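Long-range contacts in NADP-dependent glyceraldehyde-3-phosphate dehydrogenase (Bacillus halodurans, PDB 3PRL), which probably catalyses the NADP-dependent, non-phosphorylating oxidation of glyceraldehyde 3-phosphate, as a member of the aldehyde dehydrogenase family: residues Q302-I313 against P393-N401; N408-F419 against L433-T444. One frame throughout, in Å; residues are numbered along the deposited sequence.

Contact 1. Residues Q302-I313 against P393-N401; sequences QDSVADQLVANI and PIIRVKDAN
Arg-396, the last but one residue of the strand, carries the charged part of this contact by reaching up to the helix that lies over it. Its NH1 gives a hydrogen bond to OD1 of Asp-307 at 3.1 Å, a salt bridge through one oxygen, and the acceptor lies in the guanidinium plane. Carboxylate and guanidinium are nearly coplanar, 26° apart, and the bond arrives nearly in line with the C-O bond of the acid. The arginine chain bends at both chi2 and chi3, which turns the flat group under the helix; a long, weak ion pair joins its NE to Asp-374.

Van der Waals packing surrounds the guanidinium. The methyl of Ala-306 sits over one face, with CB 3.3 Å from NH2 of Arg-396, while CG1 of Val-310 comes in at its edge. The apolar pairs centre on Ile-394: the other branch of Val-310, CG2, lies 3.9 Å from CG1 of Ile-394. Ile-313 adds a looser touch, its CD1 4.4 Å from CD1 of Ile-394.

The arrangement is a worked example of alpha/beta layering: helix 303-313 runs back across strand 393-397 at 154°, roughly antiparallel, with the axes 7.8 Å apart at their closest. The strand just before that helix is a parallel neighbour of 393-397, so Gln-302 pairs with Val-397.

Backbone and side-chain contacts gather at this junction. Asp-303 N gives a weak hydrogen bond of 2.8 Å to the carbonyl O of Val-397, which also receives a CA-H...O contact from Gln-302. Gln-302, its CG swung to the far side of the backbone N (chi1 -151°), extends past Lys-398, its CG 3.1 Å from the lysine carbonyl O. Beyond, Asp-399 caps the following helix through Glu-402 N.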
loop_
_atom_site.group_PDB
_atom_site.type_symbol
_atom_site.label_atom_id
_atom_site.label_comp_id
_atom_site.label_asym_id
_atom_site.label_seq_id
_atom_site.Cartn_x
_atom_site.Cartn_y
_atom_site.Cartn_z
ATOM N N GLN D 302 34.179 8.560 -21.687
ATOM C CA GLN D 302 34.798 9.881 -21.756
ATOM C C GLN D 302 36.228 9.779 -22.277
ATOM O O GLN D 302 36.930 8.816 -21.972
ATOM C CB GLN D 302 34.774 10.572 -20.392
ATOM C CG GLN D 302 34.719 12.079 -20.502
ATOM C CD GLN D 302 34.871 12.773 -19.177
ATOM O OE1 GLN D 302 33.885 13.046 -18.495
ATOM N NE2 GLN D 302 36.107 13.073 -18.803
ATOM N N ASP D 303 36.642 10.758 -23.077
ATOM C CA ASP D 303 37.973 10.741 -23.701
ATOM C C ASP D 303 39.154 10.653 -22.722
ATOM O O ASP D 303 40.094 9.887 -22.957
ATOM C CB ASP D 303 38.155 11.902 -24.698
ATOM C CG ASP D 303 37.639 13.236 -24.167
ATOM O OD1 ASP D 303 38.307 13.866 -23.312
ATOM O OD2 ASP D 303 36.565 13.667 -24.637
ATOM N N SER D 304 39.097 11.411 -21.624
ATOM C CA SER D 304 40.197 11.476 -20.648
ATOM C C SER D 304 40.549 10.137 -19.978
ATOM O O SER D 304 41.604 10.005 -19.347
ATOM C CB SER D 304 39.899 12.536 -19.579
ATOM O OG SER D 304 38.694 12.252 -18.880
ATOM N N VAL D 305 39.665 9.151 -20.127
ATOM C CA VAL D 305 39.807 7.847 -19.471
ATOM C C VAL D 305 39.653 6.674 -20.441
ATOM O O VAL D 305 39.775 5.516 -20.038
ATOM C CB VAL D 305 38.809 7.678 -18.280
ATOM C CG1 VAL D 305 39.282 8.450 -17.055
ATOM C CG2 VAL D 305 37.395 8.117 -18.680
ATOM N N ALA D 306 39.409 6.988 -21.716
ATOM C CA ALA D 306 39.067 5.988 -22.734
ATOM C C ALA D 306 40.114 4.897 -22.905
ATOM O O ALA D 306 39.790 3.712 -22.861
ATOM C CB ALA D 306 38.765 6.669 -24.086
ATOM N N ASP D 307 41.367 5.315 -23.092
ATOM C CA ASP D 307 42.483 4.403 -23.323
ATOM C C ASP D 307 42.574 3.348 -22.226
ATOM O O ASP D 307 42.663 2.151 -22.511
ATOM C CB ASP D 307 43.809 5.176 -23.403
ATOM C CG ASP D 307 43.992 5.900 -24.723
ATOM O OD1 ASP D 307 43.111 5.807 -25.604
ATOM O OD2 ASP D 307 45.035 6.570 -24.886
ATOM N N GLN D 308 42.534 3.798 -20.975
ATOM C CA GLN D 308 42.732 2.895 -19.848
ATOM C C GLN D 308 41.610 1.865 -19.688
ATOM O O GLN D 308 41.888 0.703 -19.433
ATOM C CB GLN D 308 42.975 3.672 -18.547
ATOM C CG GLN D 308 43.455 2.803 -17.379
ATOM C CD GLN D 308 44.614 1.878 -17.758
ATOM O OE1 GLN D 308 45.776 2.294 -17.798
ATOM N NE2 GLN D 308 44.295 0.613 -18.030
ATOM N N LEU D 309 40.355 2.290 -19.841
ATOM C CA LEU D 309 39.209 1.371 -19.733
ATOM C C LEU D 309 39.226 0.317 -20.843
ATOM O O LEU D 309 39.083 -0.877 -20.580
ATOM C CB LEU D 309 37.887 2.140 -19.756
ATOM C CG LEU D 309 36.606 1.292 -19.795
ATOM C CD1 LEU D 309 36.315 0.688 -18.425
ATOM C CD2 LEU D 309 35.419 2.093 -20.322
ATOM N N VAL D 310 39.425 0.776 -22.076
ATOM C CA VAL D 310 39.442 -0.097 -23.250
ATOM C C VAL D 310 40.642 -1.051 -23.237
ATOM O O VAL D 310 40.593 -2.133 -23.830
ATOM C CB VAL D 310 39.305 0.720 -24.570
ATOM C CG1 VAL D 310 40.622 1.319 -25.004
ATOM C CG2 VAL D 310 38.706 -0.136 -25.664
ATOM N N ALA D 311 41.701 -0.647 -22.532
ATOM C CA ALA D 311 42.819 -1.531 -22.221
ATOM C C ALA D 311 42.383 -2.645 -21.259
ATOM O O ALA D 311 42.658 -3.826 -21.504
ATOM C CB ALA D 311 44.014 -0.734 -21.645
ATOM N N ASN D 312 41.696 -2.270 -20.177
ATOM C CA ASN D 312 41.187 -3.254 -19.213
ATOM C C ASN D 312 40.215 -4.215 -19.891
ATOM O O ASN D 312 40.398 -5.434 -19.833
ATOM C CB ASN D 312 40.507 -2.581 -18.017
ATOM C CG ASN D 312 41.344 -1.472 -17.391
ATOM O OD1 ASN D 312 42.580 -1.495 -17.422
ATOM N ND2 ASN D 312 40.662 -0.490 -16.809
ATOM N N ILE D 313 39.202 -3.652 -20.554
ATOM C CA ILE D 313 38.232 -4.428 -21.333
ATOM C C ILE D 313 38.887 -5.438 -22.289
ATOM O O ILE D 313 38.505 -6.611 -22.302
ATOM C CB ILE D 313 37.258 -3.515 -22.103
ATOM C CG1 ILE D 313 36.427 -2.679 -21.118
ATOM C CG2 ILE D 313 36.344 -4.358 -23.018
ATOM C CD1 ILE D 313 35.796 -1.444 -21.733
ATOM N N PRO D 393 30.783 -2.536 -29.139
ATOM C CA PRO D 393 31.438 -1.317 -29.609
ATOM C C PRO D 393 31.811 -0.384 -28.470
ATOM O O PRO D 393 31.126 -0.332 -27.456
ATOM C CB PRO D 393 30.377 -0.670 -30.499
ATOM C CG PRO D 393 29.069 -1.156 -29.943
ATOM C CD PRO D 393 29.326 -2.516 -29.370
ATOM N N ILE D 394 32.912 0.338 -28.645
ATOM C CA ILE D 394 33.262 1.414 -27.734
ATOM C C ILE D 394 33.110 2.739 -28.490
ATOM O O ILE D 394 33.569 2.877 -29.634
ATOM C CB ILE D 394 34.695 1.246 -27.128
ATOM C CG1 ILE D 394 35.005 -0.226 -26.767
ATOM C CG2 ILE D 394 34.904 2.189 -25.942
ATOM C CD1 ILE D 394 34.100 -0.865 -25.720
ATOM N N ILE D 395 32.427 3.692 -27.864
ATOM C CA ILE D 395 32.201 4.983 -28.483
ATOM C C ILE D 395 32.874 6.046 -27.629
ATOM O O ILE D 395 32.513 6.263 -26.475
ATOM C CB ILE D 395 30.690 5.261 -28.738
ATOM C CG1 ILE D 395 30.127 4.252 -29.750
ATOM C CG2 ILE D 395 30.477 6.685 -29.239
ATOM C CD1 ILE D 395 28.609 4.195 -29.823
ATOM N N ARG D 396 33.902 6.667 -28.194
ATOM C CA ARG D 396 34.675 7.659 -27.462
ATOM C C ARG D 396 33.870 8.959 -27.427
ATOM O O ARG D 396 33.513 9.517 -28.465
ATOM C CB ARG D 396 36.076 7.860 -28.073
ATOM C CG ARG D 396 36.630 6.647 -28.821
ATOM C CD ARG D 396 38.140 6.508 -28.662
ATOM N NE ARG D 396 38.494 5.514 -27.641
ATOM C CZ ARG D 396 39.708 5.352 -27.120
ATOM N NH1 ARG D 396 40.716 6.126 -27.493
ATOM N NH2 ARG D 396 39.911 4.419 -26.201
ATOM N N VAL D 397 33.562 9.410 -26.220
ATOM C CA VAL D 397 32.686 10.563 -26.024
ATOM C C VAL D 397 33.424 11.680 -25.261
ATOM O O VAL D 397 34.459 11.427 -24.648
ATOM C CB VAL D 397 31.377 10.110 -25.319
ATOM C CG1 VAL D 397 30.520 11.278 -24.941
ATOM C CG2 VAL D 397 30.594 9.170 -26.220
ATOM N N LYS D 398 32.902 12.906 -25.320
ATOM C CA LYS D 398 33.506 14.045 -24.626
ATOM C C LYS D 398 32.986 14.206 -23.197
ATOM O O LYS D 398 33.759 14.490 -22.285
ATOM C CB LYS D 398 33.286 15.347 -25.405
ATOM C CG LYS D 398 34.473 16.322 -25.357
ATOM C CD LYS D 398 34.037 17.801 -25.342
ATOM C CE LYS D 398 33.055 18.161 -26.477
ATOM N NZ LYS D 398 32.395 19.488 -26.275
ATOM N N ASP D 399 31.677 14.054 -23.012
ATOM C CA ASP D 399 31.074 14.242 -21.704
ATOM C C ASP D 399 29.823 13.390 -21.510
ATOM O O ASP D 399 29.444 12.614 -22.396
ATOM C CB ASP D 399 30.768 15.727 -21.468
ATOM C CG ASP D 399 30.002 16.365 -22.617
ATOM O OD1 ASP D 399 29.246 15.666 -23.315
ATOM O OD2 ASP D 399 30.156 17.583 -22.822
ATOM N N ALA D 400 29.194 13.530 -20.343
ATOM C CA ALA D 400 27.942 12.851 -20.058
ATOM C C ALA D 400 26.857 13.365 -21.004
ATOM O O ALA D 400 26.023 12.601 -21.477
ATOM C CB ALA D 400 27.530 13.074 -18.596
ATOM N N ASN D 401 26.893 14.669 -21.271
ATOM C CA ASN D 401 25.925 15.336 -22.139
ATOM C C ASN D 401 25.851 14.734 -23.549
ATOM O O ASN D 401 24.757 14.477 -24.065
ATOM C CB ASN D 401 26.238 16.832 -22.209
ATOM C CG ASN D 401 26.219 17.498 -20.840
ATOM O OD1 ASN D 401 25.162 17.858 -20.335
ATOM N ND2 ASN D 401 27.399 17.671 -20.241
#

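Contact 2. Residues N408-F419 against L433-T444; sequences NQSDYGLQASIF and LEVGTVHINAKT
Leu-433 and Ile-418 meet methyl to methyl in the densest part of this contact, their CD1 atoms 3.3 Å apart, closer than usual van der Waals contact. Ala-416 CB lies against the same leucine methyl, and Ile-418 CG1 packs on CG1 of Val-438. Between the strands, His-439 N bonds to Ala-416 O (2.8 Å) and Asn-441 N to Ile-418 O (2.9 Å). On the face bearing Gln-415, Ser-417 and His-439, Ser-417 OG, set anti to the carbonyl carbon (chi1 -54°), is placed to give a bond to a lone pair of Ala-442 O at 3.1 Å, while OE1 of Gln-415 takes a weak bond at the imidazole edge from His-439 NE2; the glutamine's NE2 is held by Glu-445 O.

The partly exposed end relies on polar contacts instead of packed methyls. Asn-408 OD1 accepts a straight bond from Glu-434 N (174°), the donor lying above the amide plane, and its amide stacks on the Glu-434 carboxylate, the planes 9° apart. Asn-408 ND2 turns to His-432 O, and Glu-434 forms a salt bridge with Lys-457.

Strands 415-419 and 437-440, parallel and joined through helix 423-431, form a beta-alpha-beta crossover, and a strand of the second subunit continues the sheet beyond 437-440.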
loop_
_atom_site.group_PDB
_atom_site.type_symbol
_atom_site.label_atom_id
_atom_site.label_comp_id
_atom_site.label_asym_id
_atom_site.label_seq_id
_atom_site.Cartn_x
_atom_site.Cartn_y
_atom_site.Cartn_z
ATOM N N ASN D 408 20.039 8.542 -26.070
ATOM C CA ASN D 408 18.617 8.748 -26.331
ATOM C C ASN D 408 18.205 8.662 -27.787
ATOM O O ASN D 408 17.017 8.469 -28.080
ATOM C CB ASN D 408 18.144 10.060 -25.712
ATOM C CG ASN D 408 18.108 9.988 -24.212
ATOM O OD1 ASN D 408 18.140 8.895 -23.637
ATOM N ND2 ASN D 408 18.061 11.137 -23.562
ATOM N N GLN D 409 19.188 8.778 -28.687
ATOM C CA GLN D 409 18.926 8.702 -30.130
ATOM C C GLN D 409 18.484 7.331 -30.619
ATOM O O GLN D 409 17.780 7.247 -31.625
ATOM C CB GLN D 409 20.129 9.181 -30.943
ATOM C CG GLN D 409 20.045 10.630 -31.354
ATOM C CD GLN D 409 21.386 11.221 -31.796
ATOM O OE1 GLN D 409 21.697 12.365 -31.472
ATOM N NE2 GLN D 409 22.178 10.446 -32.528
ATOM N N SER D 410 18.908 6.269 -29.923
ATOM C CA SER D 410 18.493 4.895 -30.241
ATOM C C SER D 410 16.969 4.752 -30.154
ATOM O O SER D 410 16.344 5.388 -29.306
ATOM C CB SER D 410 19.165 3.918 -29.262
ATOM O OG SER D 410 18.516 2.658 -29.251
ATOM N N ASP D 411 16.384 3.924 -31.019
ATOM C CA ASP D 411 14.956 3.605 -30.928
ATOM C C ASP D 411 14.661 2.766 -29.683
ATOM O O ASP D 411 13.504 2.629 -29.297
ATOM C CB ASP D 411 14.447 2.834 -32.163
ATOM C CG ASP D 411 14.600 3.613 -33.473
ATOM O OD1 ASP D 411 14.201 4.792 -33.545
ATOM O OD2 ASP D 411 15.124 3.033 -34.441
ATOM N N TYR D 412 15.708 2.186 -29.082
ATOM C CA TYR D 412 15.559 1.331 -27.922
ATOM C C TYR D 412 15.528 2.122 -26.632
ATOM O O TYR D 412 15.842 3.329 -26.605
ATOM C CB TYR D 412 16.666 0.256 -27.879
ATOM C CG TYR D 412 16.569 -0.667 -29.062
ATOM C CD1 TYR D 412 15.494 -1.541 -29.190
ATOM C CD2 TYR D 412 17.524 -0.633 -30.081
ATOM C CE1 TYR D 412 15.378 -2.373 -30.297
ATOM C CE2 TYR D 412 17.429 -1.476 -31.185
ATOM C CZ TYR D 412 16.356 -2.342 -31.280
ATOM O OH TYR D 412 16.233 -3.168 -32.357
ATOM N N GLY D 413 15.161 1.436 -25.564
ATOM C CA GLY D 413 14.942 2.091 -24.272
ATOM C C GLY D 413 14.697 1.111 -23.148
ATOM O O GLY D 413 13.773 1.293 -22.360
ATOM N N LEU D 414 15.524 0.072 -23.077
ATOM C CA LEU D 414 15.336 -0.970 -22.079
ATOM C C LEU D 414 15.994 -0.575 -20.735
ATOM O O LEU D 414 15.307 -0.209 -19.761
ATOM C CB LEU D 414 15.834 -2.316 -22.648
ATOM C CG LEU D 414 15.574 -3.673 -21.974
ATOM C CD1 LEU D 414 14.203 -3.740 -21.277
ATOM C CD2 LEU D 414 15.668 -4.785 -23.009
ATOM N N GLN D 415 17.330 -0.604 -20.704
ATOM C CA GLN D 415 18.084 -0.338 -19.492
ATOM C C GLN D 415 19.374 0.429 -19.814
ATOM O O GLN D 415 19.678 0.653 -20.970
ATOM C CB GLN D 415 18.376 -1.658 -18.760
ATOM C CG GLN D 415 17.164 -2.241 -18.021
ATOM C CD GLN D 415 17.560 -3.185 -16.879
ATOM O OE1 GLN D 415 18.733 -3.324 -16.570
ATOM N NE2 GLN D 415 16.559 -3.806 -16.226
ATOM N N ALA D 416 20.114 0.847 -18.784
ATOM C CA ALA D 416 21.400 1.545 -18.962
ATOM C C ALA D 416 22.258 1.512 -17.703
ATOM O O ALA D 416 21.740 1.344 -16.592
ATOM C CB ALA D 416 21.171 3.011 -19.388
ATOM N N SER D 417 23.566 1.699 -17.887
ATOM C CA SER D 417 24.515 1.839 -16.780
ATOM C C SER D 417 25.222 3.209 -16.792
ATOM O O SER D 417 25.604 3.689 -17.864
ATOM C CB SER D 417 25.579 0.741 -16.866
ATOM O OG SER D 417 25.019 -0.556 -16.935
ATOM N N ILE D 418 25.380 3.831 -15.614
ATOM C CA ILE D 418 26.275 4.985 -15.444
ATOM C C ILE D 418 27.411 4.605 -14.489
ATOM O O ILE D 418 27.169 4.027 -13.419
ATOM C CB ILE D 418 25.559 6.272 -14.884
ATOM C CG1 ILE D 418 24.120 6.423 -15.403
ATOM C CG2 ILE D 418 26.404 7.547 -15.149
ATOM C CD1 ILE D 418 23.994 6.593 -16.905
ATOM N N PHE D 419 28.643 4.929 -14.878
ATOM C CA PHE D 419 29.828 4.637 -14.080
ATOM C C PHE D 419 30.582 5.911 -13.648
ATOM O O PHE D 419 31.013 6.720 -14.485
ATOM C CB PHE D 419 30.739 3.680 -14.839
ATOM C CG PHE D 419 30.164 2.294 -15.006
ATOM C CD1 PHE D 419 30.353 1.325 -14.024
ATOM C CD2 PHE D 419 29.447 1.954 -16.157
ATOM C CE1 PHE D 419 29.834 0.031 -14.176
ATOM C CE2 PHE D 419 28.914 0.669 -16.321
ATOM C CZ PHE D 419 29.108 -0.294 -15.321
ATOM N N LEU D 433 17.800 9.826 -19.105
ATOM C CA LEU D 433 17.887 8.659 -19.971
ATOM C C LEU D 433 16.521 8.015 -20.164
ATOM O O LEU D 433 15.863 7.672 -19.193
ATOM C CB LEU D 433 18.889 7.632 -19.420
ATOM C CG LEU D 433 20.350 8.072 -19.230
ATOM C CD1 LEU D 433 21.118 6.940 -18.578
ATOM C CD2 LEU D 433 21.014 8.523 -20.541
ATOM N N GLU D 434 16.125 7.836 -21.423
ATOM C CA GLU D 434 14.822 7.259 -21.790
ATOM C C GLU D 434 14.798 5.719 -21.726
ATOM O O GLU D 434 14.730 5.032 -22.742
ATOM C CB GLU D 434 14.396 7.762 -23.173
ATOM C CG GLU D 434 14.338 9.282 -23.283
ATOM C CD GLU D 434 14.169 9.820 -24.709
ATOM O OE1 GLU D 434 14.280 9.072 -25.712
ATOM O OE2 GLU D 434 13.946 11.037 -24.831
ATOM N N VAL D 435 14.851 5.185 -20.509
ATOM C CA VAL D 435 14.904 3.742 -20.285
ATOM C C VAL D 435 14.032 3.411 -19.098
ATOM O O VAL D 435 13.619 4.307 -18.353
ATOM C CB VAL D 435 16.356 3.246 -20.035
ATOM C CG1 VAL D 435 17.281 3.688 -21.173
ATOM C CG2 VAL D 435 16.880 3.734 -18.681
ATOM N N GLY D 436 13.721 2.137 -18.936
ATOM C CA GLY D 436 12.981 1.667 -17.785
ATOM C C GLY D 436 13.806 1.713 -16.523
ATOM O O GLY D 436 13.354 2.246 -15.497
ATOM N N THR D 437 15.032 1.190 -16.606
ATOM C CA THR D 437 15.899 1.091 -15.433
ATOM C C THR D 437 17.298 1.644 -15.671
ATOM O O THR D 437 17.899 1.365 -16.694
ATOM C CB THR D 437 16.012 -0.378 -14.982
ATOM O OG1 THR D 437 14.696 -0.914 -14.859
ATOM C CG2 THR D 437 16.773 -0.510 -13.626
ATOM N N VAL D 438 17.804 2.413 -14.710
ATOM C CA VAL D 438 19.191 2.861 -14.708
ATOM C C VAL D 438 19.928 2.156 -13.572
ATOM O O VAL D 438 19.447 2.139 -12.434
ATOM C CB VAL D 438 19.300 4.391 -14.506
ATOM C CG1 VAL D 438 20.763 4.830 -14.439
ATOM C CG2 VAL D 438 18.550 5.140 -15.624
ATOM N N HIS D 439 21.074 1.561 -13.888
ATOM C CA HIS D 439 21.935 0.943 -12.881
ATOM C C HIS D 439 23.141 1.833 -12.598
ATOM O O HIS D 439 23.908 2.154 -13.515
ATOM C CB HIS D 439 22.437 -0.426 -13.359
ATOM C CG HIS D 439 21.368 -1.458 -13.510
ATOM N ND1 HIS D 439 21.217 -2.505 -12.629
ATOM C CD2 HIS D 439 20.403 -1.614 -14.445
ATOM C CE1 HIS D 439 20.203 -3.260 -13.010
ATOM N NE2 HIS D 439 19.687 -2.739 -14.105
ATOM N N ILE D 440 23.324 2.201 -11.329
ATOM C CA ILE D 440 24.519 2.942 -10.898
ATOM C C ILE D 440 25.690 2.025 -10.496
ATOM O O ILE D 440 25.624 1.291 -9.497
ATOM C CB ILE D 440 24.210 3.965 -9.759
ATOM C CG1 ILE D 440 22.970 4.807 -10.088
ATOM C CG2 ILE D 440 25.437 4.857 -9.461
ATOM C CD1 ILE D 440 23.010 5.525 -11.427
ATOM N N ASN D 441 26.767 2.101 -11.284
ATOM C CA ASN D 441 28.015 1.392 -10.997
ATOM C C ASN D 441 27.887 -0.116 -11.015
ATOM O O ASN D 441 28.556 -0.812 -10.267
ATOM C CB ASN D 441 28.608 1.840 -9.657
ATOM C CG ASN D 441 29.495 3.046 -9.792
ATOM O OD1 ASN D 441 30.244 3.186 -10.765
ATOM N ND2 ASN D 441 29.424 3.930 -8.811
ATOM N N ALA D 442 27.011 -0.608 -11.877
ATOM C CA ALA D 442 26.793 -2.043 -12.053
ATOM C C ALA D 442 26.193 -2.244 -13.430
ATOM O O ALA D 442 25.727 -1.281 -14.052
ATOM C CB ALA D 442 25.846 -2.578 -10.997
ATOM N N LYS D 443 26.212 -3.492 -13.892
ATOM C CA LYS D 443 25.763 -3.820 -15.237
ATOM C C LYS D 443 24.242 -3.742 -15.316
ATOM O O LYS D 443 23.570 -3.590 -14.287
ATOM C CB LYS D 443 26.266 -5.209 -15.656
ATOM C CG LYS D 443 25.740 -6.387 -14.813
ATOM C CD LYS D 443 26.608 -7.631 -15.009
ATOM C CE LYS D 443 25.994 -8.891 -14.405
ATOM N NZ LYS D 443 26.984 -10.046 -14.333
ATOM N N THR D 444 23.706 -3.834 -16.532
ATOM C CA THR D 444 22.253 -3.928 -16.686
ATOM C C THR D 444 21.848 -5.391 -16.528
ATOM O O THR D 444 22.571 -6.290 -16.922
ATOM C CB THR D 444 21.713 -3.349 -18.032
ATOM O OG1 THR D 444 22.371 -3.979 -19.131
ATOM C CG2 THR D 444 21.975 -1.860 -18.118
#

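Overall arrangement
Followed from the N terminus, the chain leaves strand 296-302 for helix 303-317 and, after some 80 residues, returns along strand 391-397, where contact 1 closes the first and longer loop. Helix 400-409 then carries it directly to contact 2, whose much shorter loop is spanned by helix 423-431. The two loops are in series, neither nested nor crossed, and helix 400-409 supplies residues to both. The contacts do not touch, their nearest atoms lying about 7 Å apart, yet both reach one mixed sheet. Contact 1 joins the end of strand 296-302 and the helix after it to strand 391-397; contact 2 pairs strands 415-419 and 437-440 farther along the same sheet.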